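Local coordinates for De Novo Protein OR329 (Artificial gene, PDB 4HXT) that is a computationally designed armadillo-repeat protein with no known natural function, probably made as a building block for self-assembling cyclic homo-oligomers, at residues K9-T14 and E21-L26; E47-L52 and A65-N70; A195-A198 and S203-K206. All blocks are in the same frame, centred on the assembly; numbering follows the deposited sequence.

Contact 1: residues K9-T14 and E21-L26; sequences KLLTST and EAARDL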
ATOM      1  N   LYS A   9      -1.957  -3.128  35.421  1.00 35.47           N
ATOM      2  CA  LYS A   9      -2.851  -2.704  36.489  1.00 31.94           C
ATOM      3  C   LYS A   9      -2.251  -1.494  37.206  1.00 29.76           C
ATOM      4  O   LYS A   9      -2.966  -0.569  37.591  1.00 25.01           O
ATOM      5  CB  LYS A   9      -3.076  -3.839  37.493  1.00 37.37           C
ATOM      6  CG  LYS A   9      -4.235  -3.574  38.441  1.00 46.49           C
ATOM      7  CD  LYS A   9      -4.341  -4.625  39.531  1.00 61.26           C
ATOM      8  CE  LYS A   9      -5.638  -4.464  40.311  1.00 66.98           C
ATOM      9  NZ  LYS A   9      -5.852  -3.054  40.739  1.00 68.56           N
ATOM     10  N   LEU A  10      -0.931  -1.505  37.367  1.00 24.86           N
ATOM     11  CA  LEU A  10      -0.224  -0.418  38.037  1.00 21.59           C
ATOM     12  C   LEU A  10      -0.282   0.886  37.238  1.00 22.30           C
ATOM     13  O   LEU A  10      -0.046   1.971  37.776  1.00 24.37           O
ATOM     14  CB  LEU A  10       1.236  -0.822  38.275  1.00 27.82           C
ATOM     15  CG  LEU A  10       1.431  -2.007  39.228  1.00 37.19           C
ATOM     16  CD1 LEU A  10       2.891  -2.441  39.251  1.00 33.50           C
ATOM     17  CD2 LEU A  10       0.964  -1.606  40.623  1.00 40.15           C
ATOM     18  N   LEU A  11      -0.590   0.782  35.952  1.00 27.24           N
ATOM     19  CA  LEU A  11      -0.685   1.957  35.102  1.00 28.27           C
ATOM     20  C   LEU A  11      -1.816   2.843  35.592  1.00 29.76           C
ATOM     21  O   LEU A  11      -1.825   4.051  35.371  1.00 30.97           O
ATOM     22  CB  LEU A  11      -0.964   1.551  33.656  1.00 23.54           C
ATOM     23  CG  LEU A  11       0.175   0.845  32.924  1.00 25.98           C
ATOM     24  CD1 LEU A  11      -0.321   0.338  31.572  1.00 23.91           C
ATOM     25  CD2 LEU A  11       1.348   1.812  32.755  1.00 22.19           C
ATOM     26  N   THR A  12      -2.731   2.203  36.257  1.00 32.91           N
ATOM     27  CA  THR A  12      -3.939   2.932  36.791  0.50 34.71           C
ATOM     28  C   THR A  12      -3.738   3.432  38.190  1.00 36.02           C
ATOM     29  O   THR A  12      -4.648   4.015  38.721  1.00 31.78           O
ATOM     30  CB  THR A  12      -5.174   1.988  36.846  0.50 35.89           C
ATOM     31  OG1 THR A  12      -4.895   0.847  37.671  0.50 38.52           O
ATOM     32  CG2 THR A  12      -5.525   1.538  35.458  0.50 36.63           C
ATOM     33  N   SER A  13      -2.552   3.305  38.758  1.00 31.29           N
ATOM     34  CA  SER A  13      -2.252   3.833  40.086  1.00 34.45           C
ATOM     35  C   SER A  13      -2.486   5.341  40.098  1.00 35.86           C
ATOM     36  O   SER A  13      -2.435   5.997  39.055  1.00 28.84           O
ATOM     37  CB  SER A  13      -0.798   3.539  40.471  1.00 28.18           C
ATOM     38  OG  SER A  13      -0.482   4.134  41.721  1.00 31.89           O
ATOM     39  N   THR A  14      -2.754   5.888  41.278  1.00 35.12           N
ATOM     40  CA  THR A  14      -2.999   7.321  41.407  1.00 35.25           C
ATOM     41  C   THR A  14      -1.699   8.056  41.698  1.00 30.75           C
ATOM     42  O   THR A  14      -1.671   9.283  41.811  1.00 35.76           O
ATOM     43  CB  THR A  14      -4.010   7.628  42.535  1.00 33.88           C
ATOM     44  OG1 THR A  14      -3.585   6.994  43.747  1.00 30.68           O
ATOM     45  CG2 THR A  14      -5.400   7.130  42.161  1.00 32.31           C
ATOM     46  N   GLU A  21       6.707   4.334  36.238  1.00 32.22           N
ATOM     47  CA  GLU A  21       7.499   3.134  36.430  1.00 33.91           C
ATOM     48  C   GLU A  21       6.875   1.925  35.735  1.00 30.73           C
ATOM     49  O   GLU A  21       7.582   1.109  35.146  1.00 31.95           O
ATOM     50  CB  GLU A  21       7.612   2.845  37.944  1.00 47.73           C
ATOM     51  CG  GLU A  21       8.567   1.682  38.308  1.00 65.30           C
ATOM     52  CD  GLU A  21       9.974   1.910  37.793  1.00 81.96           C
ATOM     53  OE1 GLU A  21      10.290   3.062  37.409  1.00 84.83           O
ATOM     54  OE2 GLU A  21      10.756   0.937  37.781  1.00 88.43           O
ATOM     55  N   ALA A  22       5.555   1.780  35.834  1.00 32.18           N
ATOM     56  CA  ALA A  22       4.866   0.675  35.170  1.00 30.77           C
ATOM     57  C   ALA A  22       4.978   0.839  33.653  1.00 26.00           C
ATOM     58  O   ALA A  22       5.266  -0.121  32.933  1.00 33.81           O
ATOM     59  CB  ALA A  22       3.388   0.632  35.591  1.00 26.07           C
ATOM     60  N   ALA A  23       4.748   2.058  33.173  1.00 25.74           N
ATOM     61  CA  ALA A  23       4.828   2.349  31.750  1.00 26.49           C
ATOM     62  C   ALA A  23       6.259   2.132  31.274  1.00 31.43           C
ATOM     63  O   ALA A  23       6.487   1.596  30.192  1.00 25.47           O
ATOM     64  CB  ALA A  23       4.403   3.787  31.485  1.00 28.11           C
ATOM     65  N   ARG A  24       7.220   2.547  32.092  1.00 29.43           N
ATOM     66  CA  ARG A  24       8.626   2.399  31.739  1.00 35.67           C
ATOM     67  C   ARG A  24       8.980   0.917  31.640  1.00 32.60           C
ATOM     68  O   ARG A  24       9.652   0.495  30.697  1.00 37.20           O
ATOM     69  CB  ARG A  24       9.499   3.109  32.778  1.00 45.73           C
ATOM     70  CG  ARG A  24      10.901   3.424  32.300  1.00 57.39           C
ATOM     71  CD  ARG A  24      11.449   4.686  32.955  1.00 72.68           C
ATOM     72  NE  ARG A  24      11.480   4.622  34.415  1.00 85.79           N
ATOM     73  CZ  ARG A  24      10.645   5.281  35.216  1.00 90.97           C
ATOM     74  NH1 ARG A  24       9.700   6.057  34.703  1.00 93.26           N
ATOM     75  NH2 ARG A  24      10.769   5.182  36.532  1.00 89.67           N
ATOM     76  N   ASP A  25       8.513   0.120  32.597  1.00 29.19           N
ATOM     77  CA  ASP A  25       8.793  -1.310  32.564  1.00 28.85           C
ATOM     78  C   ASP A  25       8.119  -1.950  31.354  1.00 28.87           C
ATOM     79  O   ASP A  25       8.671  -2.858  30.739  1.00 31.20           O
ATOM     80  CB  ASP A  25       8.321  -1.998  33.851  1.00 34.53           C
ATOM     81  CG  ASP A  25       9.121  -1.571  35.066  1.00 44.02           C
ATOM     82  OD1 ASP A  25      10.346  -1.383  34.934  1.00 44.39           O
ATOM     83  OD2 ASP A  25       8.528  -1.435  36.156  1.00 45.47           O
ATOM     84  N   LEU A  26       6.927  -1.475  31.007  1.00 30.33           N
ATOM     85  CA  LEU A  26       6.223  -2.017  29.851  1.00 26.65           C
ATOM     86  C   LEU A  26       6.966  -1.629  28.573  1.00 25.83           C
ATOM     87  O   LEU A  26       7.035  -2.409  27.624  1.00 24.79           O
ATOM     88  CB  LEU A  26       4.779  -1.504  29.815  1.00 22.12           C
ATOM     89  CG  LEU A  26       3.826  -2.208  30.789  1.00 26.49           C
ATOM     90  CD1 LEU A  26       2.508  -1.459  30.879  1.00 26.46           C
ATOM     91  CD2 LEU A  26       3.595  -3.638  30.316  1.00 23.26           C
TER

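Contact 2: residues E47-L52 and A65-N70; sequences EVLVKL and ARALAN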
ATOM      1  N   GLU A  47      -4.914  -0.097  25.312  1.00 23.96           N
ATOM      2  CA  GLU A  47      -6.036   0.751  25.698  1.00 19.00           C
ATOM      3  C   GLU A  47      -5.664   1.598  26.910  1.00 18.77           C
ATOM      4  O   GLU A  47      -5.900   2.803  26.929  1.00 23.44           O
ATOM      5  CB  GLU A  47      -7.272  -0.090  26.043  1.00 29.73           C
ATOM      6  CG  GLU A  47      -8.084  -0.612  24.861  1.00 45.91           C
ATOM      7  CD  GLU A  47      -7.414  -1.767  24.142  1.00 63.29           C
ATOM      8  OE1 GLU A  47      -6.356  -2.236  24.605  1.00 62.92           O
ATOM      9  OE2 GLU A  47      -7.950  -2.215  23.110  1.00 75.69           O
ATOM     10  N   VAL A  48      -5.074   0.962  27.916  1.00 19.43           N
ATOM     11  CA  VAL A  48      -4.693   1.659  29.140  1.00 22.75           C
ATOM     12  C   VAL A  48      -3.585   2.677  28.870  1.00 23.52           C
ATOM     13  O   VAL A  48      -3.621   3.786  29.395  1.00 21.94           O
ATOM     14  CB  VAL A  48      -4.230   0.655  30.219  1.00 22.92           C
ATOM     15  CG1 VAL A  48      -3.834   1.384  31.490  1.00 24.41           C
ATOM     16  CG2 VAL A  48      -5.343  -0.360  30.497  1.00 30.54           C
ATOM     17  N   LEU A  49      -2.603   2.306  28.051  1.00 18.74           N
ATOM     18  CA  LEU A  49      -1.507   3.218  27.730  1.00 20.59           C
ATOM     19  C   LEU A  49      -2.017   4.428  26.965  1.00 19.55           C
ATOM     20  O   LEU A  49      -1.524   5.541  27.147  1.00 25.07           O
ATOM     21  CB  LEU A  49      -0.436   2.504  26.905  1.00 20.43           C
ATOM     22  CG  LEU A  49       0.454   1.566  27.720  1.00 22.89           C
ATOM     23  CD1 LEU A  49       1.316   0.747  26.779  1.00 22.00           C
ATOM     24  CD2 LEU A  49       1.316   2.384  28.688  1.00 18.43           C
ATOM     25  N   VAL A  50      -3.001   4.203  26.098  1.00 20.53           N
ATOM     26  CA  VAL A  50      -3.586   5.281  25.313  1.00 20.60           C
ATOM     27  C   VAL A  50      -4.305   6.245  26.246  1.00 24.49           C
ATOM     28  O   VAL A  50      -4.330   7.451  26.009  1.00 25.68           O
ATOM     29  CB  VAL A  50      -4.577   4.734  24.257  1.00 21.18           C
ATOM     30  CG1 VAL A  50      -5.414   5.867  23.677  1.00 23.32           C
ATOM     31  CG2 VAL A  50      -3.797   4.042  23.144  1.00 24.16           C
ATOM     32  N   LYS A  51      -4.891   5.714  27.311  1.00 23.97           N
ATOM     33  CA  LYS A  51      -5.576   6.573  28.265  1.00 27.14           C
ATOM     34  C   LYS A  51      -4.527   7.405  29.015  1.00 25.09           C
ATOM     35  O   LYS A  51      -4.731   8.588  29.266  1.00 27.08           O
ATOM     36  CB  LYS A  51      -6.383   5.746  29.265  1.00 32.81           C
ATOM     37  CG  LYS A  51      -7.565   6.505  29.846  1.00 51.42           C
ATOM     38  CD  LYS A  51      -7.842   6.103  31.284  1.00 67.77           C
ATOM     39  CE  LYS A  51      -9.175   6.656  31.766  1.00 73.75           C
ATOM     40  NZ  LYS A  51     -10.321   5.981  31.091  1.00 77.23           N
ATOM     41  N   LEU A  52      -3.397   6.785  29.357  1.00 25.68           N
ATOM     42  CA  LEU A  52      -2.338   7.498  30.068  1.00 24.79           C
ATOM     43  C   LEU A  52      -1.755   8.640  29.253  1.00 24.55           C
ATOM     44  O   LEU A  52      -1.117   9.540  29.805  1.00 26.19           O
ATOM     45  CB  LEU A  52      -1.208   6.544  30.478  1.00 29.75           C
ATOM     46  CG  LEU A  52      -1.466   5.580  31.637  1.00 42.02           C
ATOM     47  CD1 LEU A  52      -0.129   5.084  32.176  1.00 38.16           C
ATOM     48  CD2 LEU A  52      -2.235   6.276  32.739  1.00 43.83           C
ATOM     49  N   ALA A  65       3.774   7.207  25.966  1.00 20.69           N
ATOM     50  CA  ALA A  65       4.036   7.343  24.534  1.00 23.30           C
ATOM     51  C   ALA A  65       5.229   6.470  24.136  1.00 26.79           C
ATOM     52  O   ALA A  65       5.234   5.833  23.077  1.00 26.44           O
ATOM     53  CB  ALA A  65       4.310   8.802  24.184  1.00 20.10           C
ATOM     54  N   ARG A  66       6.239   6.439  24.997  1.00 25.75           N
ATOM     55  CA  ARG A  66       7.435   5.644  24.751  1.00 28.84           C
ATOM     56  C   ARG A  66       7.090   4.154  24.689  1.00 28.70           C
ATOM     57  O   ARG A  66       7.618   3.417  23.856  1.00 26.58           O
ATOM     58  CB  ARG A  66       8.462   5.917  25.857  1.00 31.39           C
ATOM     59  CG  ARG A  66       9.746   5.112  25.772  1.00 37.57           C
ATOM     60  CD  ARG A  66      10.811   5.741  26.668  1.00 49.79           C
ATOM     61  NE  ARG A  66      11.991   4.897  26.826  1.00 58.88           N
ATOM     62  CZ  ARG A  66      12.044   3.831  27.617  1.00 71.37           C
ATOM     63  NH1 ARG A  66      10.981   3.477  28.328  1.00 73.23           N
ATOM     64  NH2 ARG A  66      13.158   3.116  27.698  1.00 76.47           N
ATOM     65  N   ALA A  67       6.200   3.713  25.570  1.00 21.85           N
ATOM     66  CA  ALA A  67       5.790   2.316  25.593  1.00 22.30           C
ATOM     67  C   ALA A  67       5.015   1.975  24.323  1.00 23.90           C
ATOM     68  O   ALA A  67       5.204   0.911  23.745  1.00 22.16           O
ATOM     69  CB  ALA A  67       4.929   2.044  26.816  1.00 21.45           C
ATOM     70  N   LEU A  68       4.145   2.887  23.893  1.00 22.69           N
ATOM     71  CA  LEU A  68       3.346   2.670  22.691  1.00 23.37           C
ATOM     72  C   LEU A  68       4.211   2.680  21.435  1.00 17.28           C
ATOM     73  O   LEU A  68       3.957   1.932  20.489  1.00 20.13           O
ATOM     74  CB  LEU A  68       2.243   3.730  22.598  1.00 21.29           C
ATOM     75  CG  LEU A  68       1.075   3.522  23.570  1.00 25.28           C
ATOM     76  CD1 LEU A  68       0.186   4.765  23.619  1.00 22.64           C
ATOM     77  CD2 LEU A  68       0.269   2.296  23.128  1.00 19.63           C
ATOM     78  N   ALA A  69       5.238   3.527  21.428  1.00 22.14           N
ATOM     79  CA  ALA A  69       6.143   3.611  20.291  1.00 20.30           C
ATOM     80  C   ALA A  69       6.896   2.291  20.153  1.00 24.69           C
ATOM     81  O   ALA A  69       7.136   1.819  19.041  1.00 24.55           O
ATOM     82  CB  ALA A  69       7.129   4.760  20.480  1.00 20.64           C
ATOM     83  N   ASN A  70       7.268   1.700  21.287  1.00 19.29           N
ATOM     84  CA  ASN A  70       7.983   0.429  21.275  1.00 28.30           C
ATOM     85  C   ASN A  70       7.038  -0.671  20.815  1.00 28.74           C
ATOM     86  O   ASN A  70       7.434  -1.581  20.087  1.00 27.46           O
ATOM     87  CB  ASN A  70       8.531   0.112  22.665  1.00 28.18           C
ATOM     88  CG  ASN A  70       9.752   0.938  23.004  1.00 28.05           C
ATOM     89  OD1 ASN A  70      10.096   1.876  22.284  1.00 28.13           O
ATOM     90  ND2 ASN A  70      10.413   0.599  24.103  1.00 27.80           N
TER

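Contact 3: residues A195-A198 and S203-K206; sequences ANIA and SAIK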
ATOM      1  N   ALA A 195      12.337  10.591  -1.932  1.00 15.55           N
ATOM      2  CA  ALA A 195      12.446   9.478  -2.871  1.00 14.75           C
ATOM      3  C   ALA A 195      11.115   8.737  -2.880  1.00 16.84           C
ATOM      4  O   ALA A 195      10.644   8.293  -3.930  1.00 17.34           O
ATOM      5  CB  ALA A 195      13.581   8.522  -2.453  1.00 12.93           C
ATOM      6  N   ASN A 196      10.513   8.606  -1.701  1.00 18.34           N
ATOM      7  CA  ASN A 196       9.232   7.922  -1.573  1.00 21.44           C
ATOM      8  C   ASN A 196       8.105   8.748  -2.174  1.00 23.57           C
ATOM      9  O   ASN A 196       7.236   8.220  -2.866  1.00 19.58           O
ATOM     10  CB  ASN A 196       8.948   7.605  -0.103  1.00 18.25           C
ATOM     11  CG  ASN A 196       9.818   6.479   0.417  1.00 27.44           C
ATOM     12  OD1 ASN A 196      10.449   5.768  -0.363  1.00 21.31           O
ATOM     13  ND2 ASN A 196       9.851   6.303   1.729  1.00 22.08           N
ATOM     14  N   ILE A 197       8.123  10.046  -1.908  1.00 21.88           N
ATOM     15  CA  ILE A 197       7.116  10.942  -2.456  1.00 17.54           C
ATOM     16  C   ILE A 197       7.210  10.891  -3.976  1.00 25.21           C
ATOM     17  O   ILE A 197       6.197  10.948  -4.672  1.00 23.04           O
ATOM     18  CB  ILE A 197       7.357  12.397  -1.981  1.00 19.74           C
ATOM     19  CG1 ILE A 197       7.008  12.513  -0.492  1.00 19.51           C
ATOM     20  CG2 ILE A 197       6.551  13.372  -2.833  1.00 17.66           C
ATOM     21  CD1 ILE A 197       7.359  13.840   0.127  1.00 25.34           C
ATOM     22  N   ALA A 198       8.433  10.767  -4.485  1.00 19.56           N
ATOM     23  CA  ALA A 198       8.656  10.725  -5.925  1.00 16.48           C
ATOM     24  C   ALA A 198       8.157   9.449  -6.616  1.00 19.48           C
ATOM     25  O   ALA A 198       8.136   9.376  -7.846  1.00 20.06           O
ATOM     26  CB  ALA A 198      10.146  10.940  -6.231  1.00 16.91           C
ATOM     27  N   SER A 203       1.570  14.578  -9.749  1.00 20.86           N
ATOM     28  CA  SER A 203       1.375  15.857  -9.069  1.00 22.86           C
ATOM     29  C   SER A 203       2.415  16.055  -7.968  1.00 24.47           C
ATOM     30  O   SER A 203       2.792  17.182  -7.652  1.00 19.06           O
ATOM     31  CB  SER A 203      -0.033  15.934  -8.466  1.00 28.58           C
ATOM     32  OG  SER A 203      -0.236  14.891  -7.531  1.00 31.66           O
ATOM     33  N   ALA A 204       2.867  14.953  -7.375  1.00 20.77           N
ATOM     34  CA  ALA A 204       3.873  15.022  -6.323  1.00 19.88           C
ATOM     35  C   ALA A 204       5.223  15.357  -6.955  1.00 21.69           C
ATOM     36  O   ALA A 204       6.024  16.081  -6.370  1.00 17.87           O
ATOM     37  CB  ALA A 204       3.948  13.688  -5.577  1.00 21.02           C
ATOM     38  N   ILE A 205       5.472  14.828  -8.151  1.00 18.97           N
ATOM     39  CA  ILE A 205       6.722  15.102  -8.860  1.00 25.22           C
ATOM     40  C   ILE A 205       6.770  16.592  -9.172  1.00 26.55           C
ATOM     41  O   ILE A 205       7.795  17.250  -9.001  1.00 25.45           O
ATOM     42  CB  ILE A 205       6.808  14.321 -10.195  1.00 22.77           C
ATOM     43  CG1 ILE A 205       6.757  12.814  -9.922  1.00 32.42           C
ATOM     44  CG2 ILE A 205       8.098  14.688 -10.939  1.00 20.11           C
ATOM     45  CD1 ILE A 205       7.885  12.307  -9.058  1.00 28.73           C
ATOM     46  N   LYS A 206       5.642  17.116  -9.630  1.00 22.08           N
ATOM     47  CA  LYS A 206       5.525  18.530  -9.956  1.00 21.94           C
ATOM     48  C   LYS A 206       5.876  19.398  -8.736  1.00 22.92           C
ATOM     49  O   LYS A 206       6.568  20.412  -8.856  1.00 20.72           O
ATOM     50  CB  LYS A 206       4.099  18.798 -10.441  1.00 28.32           C
ATOM     51  CG  LYS A 206       3.835  20.197 -10.947  1.00 26.44           C
ATOM     52  CD  LYS A 206       3.296  21.085  -9.854  1.00 32.73           C
ATOM     53  CE  LYS A 206       2.627  22.314 -10.452  1.00 30.49           C
ATOM     54  NZ  LYS A 206       2.069  23.179  -9.387  1.00 32.33           N
TER

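Contact 1: residues K9-T14 and E21-L26
Leu-11 lies against Ala-22, Ala-23 and Leu-26, between helix 3-10 and helix 16-30. This is a helical hairpin at the N-terminal end of a designed armadillo-repeat solenoid. A type I beta turn runs from Leu-10 to Ser-13. The backbones come close at Leu-11 and Ala-22, whose CA atoms are 5.7 Å apart. Ala-22 stands at this close approach, and its methyl meets two leucines. Leu-10 touches it with CB, at 3.7 Å from Ala-22 CB. Leu-11 touches it with CD2, again 3.7 Å from Ala-22 CB.

The CG of Leu-11 lies anti to its carbonyl carbon, chi1 -69°, and chi2 is extended at 172°. This carries the two methyls across to the second helix, where CD2 and CD1 go to different partners. CD2 rests on the helix backbone, 3.4 Å from Ala-23 N, and also faces the methyl of Ala-23. CD1 goes on to Leu-26. Leu-26 has the same kind of rotamer, and the two leucines meet tip to tip. Leu-11 also packs on Val-48, Leu-49 and Leu-52 of helix 45-52, which makes it a shared core residue. Gln-19 NE2 donates a hydrogen bond to Leu-11 O. The methyl pair is tight: Leu-11 CD1 is 3.4 Å from Leu-26 CD1.

Contact 2: residues E47-L52 and A65-N70
Leu-49 and Leu-68 pass one another pointing opposite ways. The branched end of Leu-68 lies beside the CB of Leu-49, while the end of Leu-49 passes on to Ala-67. Leu-49 CB is 3.8 Å from Leu-68 CG, and Leu-68 CD2 is just as near to that CB. Leu-49 CD1 is 3.8 Å from Ala-67 CB. Both leucines have CG anti to the carbonyl carbon, with chi1 -76° in Leu-49 and -75° in Leu-68.

Val-50 comes in from another direction. It meets Leu-68 roughly square-on, and Val-50 CG2 is 4.1 Å from Leu-68 CD1. Cutting Leu-68 back to an alanine would remove CG and both methyls, and is likely to open a gap beside Leu-49 CB and leave Val-50 CG2 without its partner on helix 58-71.

The axes of the two short segments approach to 9.4 Å at their closest. They are broadly antiparallel, at 140°, as in the paired helices of an armadillo repeat. Leu-49 also meets Ile-71, and Leu-68 meets Leu-53. Helix 16-30 packs on Ala-67 through Ala-27. Helix 100-113 covers Ala-65 and Ala-69, so helix 58-71 lies between helices 16-30 and 100-113.

Contact 3: residues A195-A198 and S203-K206
With chi1 -71°, Ile-197 puts CG1 anti to its carbonyl carbon and CG2 anti to its backbone N. It is the CG2 methyl that meets helix 202-210, 3.8 Å from Ala-204 CB. Ile-205 reaches back with the other branch. Its chi1 and chi2 are both -61°, and this bend at CG1 turns CD1 toward Ala-198. Ile-205 CD1 lies 3.2 Å from Ala-198 O and 3.6 Å from Ala-198 CA. The methyl of Ala-198 is a little farther, 3.9 Å from that CD1.

The contact spans the tight connection from helix 184-197 to helix 202-210, which joins one armadillo-like repeat to the next. The CA atoms of Ala-198 and Ile-205 are 5.6 Å apart. Around it, Ile-163 of helix 160-168 touches both Ile-197 and Ala-204, and Ile-208 lies on Ile-197 and Ala-198. Asn-238 of helix 226-241 packs on Ala-198.

Methyls here meet backbone as well as side chain: Ala-204 CB lies 3.7 Å from Ile-197 O. The carbonyl oxygens of Ile-197 and Ala-198 thus each have a methyl against them. Side chains meet through methyls alone, and the segments share no hydrogen bond, so the fit depends on shape.

Overall arrangement
All three contacts are largely buried; Leu-10 of contact 1 is exposed and Val-50 of contact 2 partly so. Contacts 1 and 2 adjoin, with centres 10 Å apart, and Leu-11 and Ala-23 bridge them. Contact 3 stands on the opposite side of the chain's centre, its centre about 43 Å from that of contact 1 and 33 Å from that of contact 2. No two contacts hold the same helix pair. In contacts 1 and 3, across short connections, methyls touch backbone N or O as well as side chains. Contact 2, between the faces of two helices, is mainly side chain on side chain. Contact 2 joins helices within one repeat range; contact 3 bridges two.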